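Local coordinates for protein succinate-semialdehyde dehydrogenase (PDB 4ITA) that probably oxidises succinic semialdehyde to succinate, using a nicotinamide cofactor of the kind bound here as NADPH, at residues A[29-41]-A[175-187]. Sequence-based numbering, arbitrary orientation.
Sequences AKLAKAQEAFQAY and AGFPEGVFQTLLI. With EDO (1,2-ethanediol), chain E.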
ATOM      1  N   ALA A  29      -3.172  23.250 -14.999  1.00  7.13           N
ATOM      2  CA  ALA A  29      -4.060  23.085 -16.143  1.00  6.98           C
ATOM      3  C   ALA A  29      -4.100  21.634 -16.594  1.00  6.41           C
ATOM      4  O   ALA A  29      -5.163  21.124 -16.955  1.00  8.62           O
ATOM      5  CB  ALA A  29      -3.620  23.983 -17.283  1.00  8.42           C
ATOM      6  N   LYS A  30      -2.946  20.974 -16.593  1.00  6.88           N
ATOM      7  CA  LYS A  30      -2.913  19.562 -16.961  1.00  7.30           C
ATOM      8  C   LYS A  30      -3.678  18.693 -15.972  1.00  7.20           C
ATOM      9  O   LYS A  30      -4.347  17.747 -16.373  1.00  6.42           O
ATOM     10  CB  LYS A  30      -1.476  19.085 -17.165  1.00  9.57           C
ATOM     11  CG  LYS A  30      -0.839  19.742 -18.393  1.00 16.36           C
ATOM     12  CD  LYS A  30       0.298  18.935 -18.964  1.00 17.55           C
ATOM     13  CE  LYS A  30       0.925  19.639 -20.157  1.00 14.52           C
ATOM     14  NZ  LYS A  30       0.446  19.092 -21.462  1.00 17.77           N
ATOM     15  N   LEU A  31      -3.601  19.017 -14.687  1.00  6.25           N
ATOM     16  CA  LEU A  31      -4.369  18.285 -13.680  1.00  7.21           C
ATOM     17  C   LEU A  31      -5.872  18.531 -13.810  1.00  7.42           C
ATOM     18  O   LEU A  31      -6.667  17.602 -13.668  1.00  7.22           O
ATOM     19  CB  LEU A  31      -3.856  18.598 -12.268  1.00  7.16           C
ATOM     20  CG  LEU A  31      -2.398  18.180 -12.049  1.00  6.11           C
ATOM     21  CD1 LEU A  31      -1.920  18.587 -10.662  1.00  7.35           C
ATOM     22  CD2 LEU A  31      -2.215  16.680 -12.250  1.00  9.49           C
ATOM     23  N   ALA A  32      -6.267  19.763 -14.117  1.00  6.90           N
ATOM     24  CA  ALA A  32      -7.676  20.051 -14.375  1.00  7.04           C
ATOM     25  C   ALA A  32      -8.178  19.235 -15.564  1.00  7.70           C
ATOM     26  O   ALA A  32      -9.275  18.679 -15.518  1.00  8.46           O
ATOM     27  CB  ALA A  32      -7.881  21.535 -14.636  1.00  7.30           C
ATOM     28  N   LYS A  33      -7.379  19.161 -16.623  1.00  6.93           N
ATOM     29  CA  LYS A  33      -7.784  18.397 -17.799  1.00  7.15           C
ATOM     30  C   LYS A  33      -7.841  16.904 -17.498  1.00  7.29           C
ATOM     31  O   LYS A  33      -8.746  16.211 -17.961  1.00  7.41           O
ATOM     32  CB  LYS A  33      -6.874  18.679 -18.999  1.00  7.52           C
ATOM     33  CG  LYS A  33      -7.385  18.031 -20.287  1.00  8.44           C
ATOM     34  CD  LYS A  33      -6.666  18.521 -21.527  1.00 10.06           C
ATOM     35  CE  LYS A  33      -5.249  18.012 -21.596  1.00  8.83           C
ATOM     36  NZ  LYS A  33      -4.550  18.617 -22.776  1.00 12.03           N
ATOM     37  N   ALA A  34      -6.886  16.410 -16.716  1.00  6.57           N
ATOM     38  CA  ALA A  34      -6.904  15.004 -16.309  1.00  6.17           C
ATOM     39  C   ALA A  34      -8.159  14.663 -15.519  1.00  7.22           C
ATOM     40  O   ALA A  34      -8.756  13.601 -15.707  1.00  6.20           O
ATOM     41  CB  ALA A  34      -5.674  14.681 -15.485  1.00  7.50           C
ATOM     42  N   GLN A  35      -8.570  15.562 -14.635  1.00  6.81           N
ATOM     43  CA  GLN A  35      -9.769  15.337 -13.850  1.00  7.37           C
ATOM     44  C   GLN A  35     -11.014  15.274 -14.727  1.00  7.56           C
ATOM     45  O   GLN A  35     -11.857  14.382 -14.569  1.00  8.61           O
ATOM     46  CB  GLN A  35      -9.918  16.409 -12.770  1.00  8.78           C
ATOM     47  CG  GLN A  35     -11.147  16.214 -11.911  1.00 10.27           C
ATOM     48  CD  GLN A  35     -11.112  14.892 -11.170  1.00 14.72           C
ATOM     49  OE1 GLN A  35     -10.037  14.366 -10.861  1.00 14.43           O
ATOM     50  NE2 GLN A  35     -12.289  14.337 -10.885  1.00 17.37           N
ATOM     51  N   GLU A  36     -11.127  16.206 -15.667  1.00  7.69           N
ATOM     52  CA  GLU A  36     -12.242  16.188 -16.602  1.00  9.29           C
ATOM     53  C   GLU A  36     -12.204  14.919 -17.448  1.00  8.18           C
ATOM     54  O   GLU A  36     -13.234  14.275 -17.671  1.00  9.15           O
ATOM     55  CB  GLU A  36     -12.171  17.421 -17.488  1.00  9.02           C
ATOM     56  CG  GLU A  36     -13.314  17.561 -18.464  1.00 13.33           C
ATOM     57  CD  GLU A  36     -13.301  18.923 -19.122  1.00 20.33           C
ATOM     58  OE1 GLU A  36     -12.841  19.015 -20.279  1.00 29.94           O
ATOM     59  OE2 GLU A  36     -13.728  19.898 -18.468  1.00 29.12           O
ATOM     60  N   ALA A  37     -11.018  14.550 -17.917  1.00  7.37           N
ATOM     61  CA  ALA A  37     -10.888  13.343 -18.725  1.00  7.51           C
ATOM     62  C   ALA A  37     -11.281  12.102 -17.935  1.00  7.22           C
ATOM     63  O   ALA A  37     -11.947  11.222 -18.471  1.00  7.67           O
ATOM     64  CB  ALA A  37      -9.479  13.205 -19.271  1.00  7.93           C
ATOM     65  N   PHE A  38     -10.870  12.030 -16.670  1.00  6.98           N
ATOM     66  CA  PHE A  38     -11.205  10.896 -15.818  1.00  7.61           C
ATOM     67  C   PHE A  38     -12.710  10.715 -15.670  1.00  7.22           C
ATOM     68  O   PHE A  38     -13.216   9.591 -15.665  1.00  7.62           O
ATOM     69  CB  PHE A  38     -10.571  11.043 -14.432  1.00  7.49           C
ATOM     70  CG  PHE A  38     -11.035   9.993 -13.449  1.00  6.94           C
ATOM     71  CD1 PHE A  38     -10.727   8.650 -13.654  1.00  7.52           C
ATOM     72  CD2 PHE A  38     -11.777  10.344 -12.327  1.00  8.21           C
ATOM     73  CE1 PHE A  38     -11.159   7.675 -12.769  1.00  7.43           C
ATOM     74  CE2 PHE A  38     -12.207   9.371 -11.429  1.00  7.97           C
ATOM     75  CZ  PHE A  38     -11.900   8.036 -11.648  1.00  7.16           C
ATOM     76  N   GLN A  39     -13.438  11.819 -15.551  1.00  8.29           N
ATOM     77  CA  GLN A  39     -14.877  11.730 -15.342  1.00 10.79           C
ATOM     78  C   GLN A  39     -15.570  11.013 -16.494  1.00 10.08           C
ATOM     79  O   GLN A  39     -16.532  10.271 -16.283  1.00 12.43           O
ATOM     80  CB  GLN A  39     -15.481  13.112 -15.088  1.00 12.30           C
ATOM     81  CG  GLN A  39     -15.239  13.582 -13.670  1.00 15.07           C
ATOM     82  CD  GLN A  39     -15.681  12.542 -12.648  1.00 20.78           C
ATOM     83  OE1 GLN A  39     -16.764  11.960 -12.754  1.00 28.33           O
ATOM     84  NE2 GLN A  39     -14.831  12.293 -11.661  1.00 31.03           N
ATOM     85  N   ALA A  40     -15.045  11.182 -17.706  1.00  9.15           N
ATOM     86  CA  ALA A  40     -15.576  10.470 -18.859  1.00  9.48           C
ATOM     87  C   ALA A  40     -14.927   9.097 -19.017  1.00  9.08           C
ATOM     88  O   ALA A  40     -15.597   8.124 -19.347  1.00 10.19           O
ATOM     89  CB  ALA A  40     -15.393  11.289 -20.123  1.00 12.96           C
ATOM     90  N   TYR A  41     -13.623   9.022 -18.764  1.00  8.54           N
ATOM     91  CA  TYR A  41     -12.865   7.805 -19.020  1.00  7.95           C
ATOM     92  C   TYR A  41     -13.295   6.660 -18.108  1.00  8.23           C
ATOM     93  O   TYR A  41     -13.323   5.500 -18.524  1.00  8.43           O
ATOM     94  CB  TYR A  41     -11.359   8.070 -18.919  1.00  7.38           C
ATOM     95  CG  TYR A  41     -10.510   6.902 -19.366  1.00  5.41           C
ATOM     96  CD1 TYR A  41     -10.507   6.491 -20.697  1.00  6.38           C
ATOM     97  CD2 TYR A  41      -9.712   6.215 -18.466  1.00  5.94           C
ATOM     98  CE1 TYR A  41      -9.735   5.427 -21.118  1.00  6.47           C
ATOM     99  CE2 TYR A  41      -8.927   5.143 -18.879  1.00  6.96           C
ATOM    100  CZ  TYR A  41      -8.956   4.746 -20.205  1.00  5.85           C
ATOM    101  OH  TYR A  41      -8.187   3.689 -20.631  1.00  7.52           O
ATOM    102  N   ALA A 175      -2.853   5.847 -30.473  1.00  5.95           N
ATOM    103  CA  ALA A 175      -3.608   4.627 -30.219  1.00  6.99           C
ATOM    104  C   ALA A 175      -5.100   4.891 -30.047  1.00  5.63           C
ATOM    105  O   ALA A 175      -5.924   3.991 -30.248  1.00  6.66           O
ATOM    106  CB  ALA A 175      -3.068   3.926 -28.994  1.00  7.07           C
ATOM    107  N   GLY A 176      -5.449   6.117 -29.663  1.00  6.05           N
ATOM    108  CA  GLY A 176      -6.839   6.496 -29.500  1.00  6.48           C
ATOM    109  C   GLY A 176      -7.262   6.873 -28.097  1.00  6.31           C
ATOM    110  O   GLY A 176      -8.419   7.216 -27.886  1.00  7.37           O
ATOM    111  N   PHE A 177      -6.353   6.810 -27.126  1.00  5.69           N
ATOM    112  CA  PHE A 177      -6.730   7.186 -25.761  1.00  5.41           C
ATOM    113  C   PHE A 177      -7.111   8.660 -25.723  1.00  6.28           C
ATOM    114  O   PHE A 177      -6.353   9.499 -26.207  1.00  6.59           O
ATOM    115  CB  PHE A 177      -5.597   6.910 -24.766  1.00  5.58           C
ATOM    116  CG  PHE A 177      -5.418   5.455 -24.435  1.00  4.98           C
ATOM    117  CD1 PHE A 177      -6.275   4.830 -23.530  1.00  5.03           C
ATOM    118  CD2 PHE A 177      -4.392   4.713 -25.011  1.00  6.04           C
ATOM    119  CE1 PHE A 177      -6.115   3.489 -23.227  1.00  6.64           C
ATOM    120  CE2 PHE A 177      -4.221   3.372 -24.698  1.00  6.34           C
ATOM    121  CZ  PHE A 177      -5.081   2.767 -23.806  1.00  6.22           C
ATOM    122  N   PRO A 178      -8.291   8.975 -25.160  1.00  4.65           N
ATOM    123  CA  PRO A 178      -8.741  10.377 -25.149  1.00  6.06           C
ATOM    124  C   PRO A 178      -7.766  11.346 -24.471  1.00  6.08           C
ATOM    125  O   PRO A 178      -7.004  10.975 -23.564  1.00  6.56           O
ATOM    126  CB  PRO A 178     -10.051  10.314 -24.369  1.00  7.27           C
ATOM    127  CG  PRO A 178     -10.574   8.926 -24.629  1.00  9.74           C
ATOM    128  CD  PRO A 178      -9.334   8.056 -24.655  1.00  7.22           C
ATOM    129  N   GLU A 179      -7.801  12.594 -24.920  1.00  5.89           N
ATOM    130  CA  GLU A 179      -6.958  13.646 -24.375  1.00  6.62           C
ATOM    131  C   GLU A 179      -7.152  13.755 -22.865  1.00  5.64           C
ATOM    132  O   GLU A 179      -8.279  13.787 -22.372  1.00  7.45           O
ATOM    133  CB  GLU A 179      -7.321  14.970 -25.036  1.00  7.10           C
ATOM    134  CG  GLU A 179      -6.479  16.141 -24.581  1.00  7.53           C
ATOM    135  CD  GLU A 179      -6.823  17.437 -25.288  1.00  9.53           C
ATOM    136  OE1 GLU A 179      -7.757  17.457 -26.114  1.00  9.25           O
ATOM    137  OE2 GLU A 179      -6.153  18.446 -25.005  1.00  8.82           O
ATOM    138  N   GLY A 180      -6.047  13.816 -22.128  1.00  6.04           N
ATOM    139  CA  GLY A 180      -6.097  13.924 -20.674  1.00  6.57           C
ATOM    140  C   GLY A 180      -6.027  12.602 -19.942  1.00  6.11           C
ATOM    141  O   GLY A 180      -5.878  12.573 -18.722  1.00  6.28           O
ATOM    142  N   VAL A 181      -6.154  11.498 -20.672  1.00  5.54           N
ATOM    143  CA  VAL A 181      -6.062  10.193 -20.036  1.00  5.59           C
ATOM    144  C   VAL A 181      -4.621   9.862 -19.656  1.00  6.57           C
ATOM    145  O   VAL A 181      -4.378   9.226 -18.630  1.00  6.52           O
ATOM    146  CB  VAL A 181      -6.717   9.105 -20.919  1.00  5.34           C
ATOM    147  CG1 VAL A 181      -6.368   7.702 -20.431  1.00  7.36           C
ATOM    148  CG2 VAL A 181      -8.229   9.318 -20.952  1.00  7.34           C
ATOM    149  N   PHE A 182      -3.672  10.280 -20.484  1.00  5.75           N
ATOM    150  CA  PHE A 182      -2.258  10.140 -20.157  1.00  5.74           C
ATOM    151  C   PHE A 182      -1.551  11.423 -20.553  1.00  5.48           C
ATOM    152  O   PHE A 182      -1.671  11.868 -21.696  1.00  7.10           O
ATOM    153  CB  PHE A 182      -1.621   8.950 -20.890  1.00  6.54           C
ATOM    154  CG  PHE A 182      -0.184   8.703 -20.499  1.00  6.16           C
ATOM    155  CD1 PHE A 182       0.850   9.475 -21.031  1.00  7.93           C
ATOM    156  CD2 PHE A 182       0.128   7.701 -19.603  1.00  6.73           C
ATOM    157  CE1 PHE A 182       2.174   9.249 -20.656  1.00  8.39           C
ATOM    158  CE2 PHE A 182       1.449   7.467 -19.224  1.00  7.81           C
ATOM    159  CZ  PHE A 182       2.469   8.246 -19.752  1.00  8.81           C
ATOM    160  N   GLN A 183      -0.804  12.011 -19.626  1.00  5.79           N
ATOM    161  CA  GLN A 183      -0.064  13.226 -19.941  1.00  5.80           C
ATOM    162  C   GLN A 183       1.339  13.162 -19.393  1.00  6.35           C
ATOM    163  O   GLN A 183       1.544  12.899 -18.208  1.00  7.35           O
ATOM    164  CB  GLN A 183      -0.763  14.471 -19.383  1.00  7.41           C
ATOM    165  CG  GLN A 183      -2.127  14.769 -20.003  1.00  7.87           C
ATOM    166  CD  GLN A 183      -2.785  15.975 -19.355  1.00  7.91           C
ATOM    167  OE1 GLN A 183      -2.698  17.103 -19.854  1.00  9.76           O
ATOM    168  NE2 GLN A 183      -3.427  15.748 -18.221  1.00  7.23           N
ATOM    169  N   THR A 184       2.300  13.427 -20.263  1.00  5.71           N
ATOM    170  CA  THR A 184       3.684  13.611 -19.865  1.00  5.59           C
ATOM    171  C   THR A 184       3.904  15.020 -19.340  1.00  5.96           C
ATOM    172  O   THR A 184       3.547  16.003 -19.994  1.00  7.35           O
ATOM    173  CB  THR A 184       4.592  13.347 -21.056  1.00  6.57           C
ATOM    174  OG1 THR A 184       4.619  11.934 -21.283  1.00  7.42           O
ATOM    175  CG2 THR A 184       6.015  13.858 -20.807  1.00  7.21           C
ATOM    176  N   LEU A 185       4.462  15.108 -18.139  1.00  5.50           N
ATOM    177  CA  LEU A 185       4.809  16.390 -17.530  1.00  5.53           C
ATOM    178  C   LEU A 185       6.301  16.600 -17.640  1.00  5.62           C
ATOM    179  O   LEU A 185       7.084  15.896 -16.991  1.00  6.45           O
ATOM    180  CB  LEU A 185       4.392  16.432 -16.056  1.00  7.18           C
ATOM    181  CG  LEU A 185       2.947  16.048 -15.729  1.00  6.94           C
ATOM    182  CD1 LEU A 185       2.707  16.162 -14.232  1.00  8.98           C
ATOM    183  CD2 LEU A 185       1.953  16.911 -16.491  1.00  9.59           C
ATOM    184  N   LEU A 186       6.707  17.570 -18.456  1.00  7.20           N
ATOM    185  CA  LEU A 186       8.118  17.939 -18.538  1.00  7.66           C
ATOM    186  C   LEU A 186       8.434  18.832 -17.350  1.00  6.92           C
ATOM    187  O   LEU A 186       8.371  20.056 -17.442  1.00  8.17           O
ATOM    188  CB  LEU A 186       8.432  18.640 -19.863  1.00 10.89           C
ATOM    189  CG  LEU A 186       8.289  17.762 -21.113  1.00  9.97           C
ATOM    190  CD1 LEU A 186       8.753  18.547 -22.349  1.00 13.91           C
ATOM    191  CD2 LEU A 186       9.048  16.450 -20.982  1.00 12.45           C
ATOM    192  N   ILE A 187       8.724  18.201 -16.216  1.00  7.10           N
ATOM    193  CA  ILE A 187       8.970  18.916 -14.970  1.00  7.30           C
ATOM    194  C   ILE A 187      10.127  18.292 -14.213  1.00  8.01           C
ATOM    195  O   ILE A 187      10.436  17.108 -14.401  1.00  7.94           O
ATOM    196  CB  ILE A 187       7.714  18.945 -14.057  1.00  6.23           C
ATOM    197  CG1 ILE A 187       7.315  17.533 -13.594  1.00  6.52           C
ATOM    198  CG2 ILE A 187       6.556  19.671 -14.747  1.00  7.48           C
ATOM    199  CD1 ILE A 187       6.135  17.509 -12.619  1.00  6.64           C
TER
HETATM  200  C1  EDO E 503      -2.380  10.960 -24.829  1.00  8.89           C
HETATM  201  O1  EDO E 503      -2.935  12.154 -25.390  1.00  9.12           O
HETATM  202  C2  EDO E 503      -3.489  10.015 -24.389  1.00  8.69           C
HETATM  203  O2  EDO E 503      -4.312  10.627 -23.389  1.00  8.42           O
HETATM  204  O   HOH W   1       1.276  16.470 -21.536  1.00 11.68           O
HETATM  205  O   HOH W   2      -2.403  16.591 -23.122  1.00 21.48           O
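Q183 extends from its strand to the flank of helix 29-41, where its NE2 donates to K30 O at 2.9 Å. That oxygen is gripped twice: the amide comes in from above the carbonyl plane, and A34 N, the ordinary helical donor, from the opposite face. Q183 OE1 lies against the methylenes of K30 and K33, with K33 CE 3.2 Å away.

One salt bridge joins the two segments. K33 starts with CG anti to its backbone N (chi1 -173°), then bends at chi3, which carries NZ across the extended E179 to the anti lone pair of OE2, 2.8 Å from K33 NZ. A water bound to K33 NZ also gives a weak bond to Q183 OE1. A methionine in place of K33 would probably leave the E179 carboxylate without its ionic mate and that water without its lysine partner. A second water joins K30 NZ to T184 O.

The remaining contacts are mostly van der Waals. V181 CG1 makes a CH-pi contact over the centre of the Y41 ring, 3.9 Å from its centroid, while Y41 OH, bonded to L147 O, meets the edge of F177. A37 CB sits on the G180 backbone, where a CB would clash with it.

Helix 29-41 runs nearly antiparallel (168°) to strand 182-185, packing on its Q183 side, the sheet face away from helix 162-175, in the Rossmann-type cofactor-binding domain of the aldehyde dehydrogenase fold.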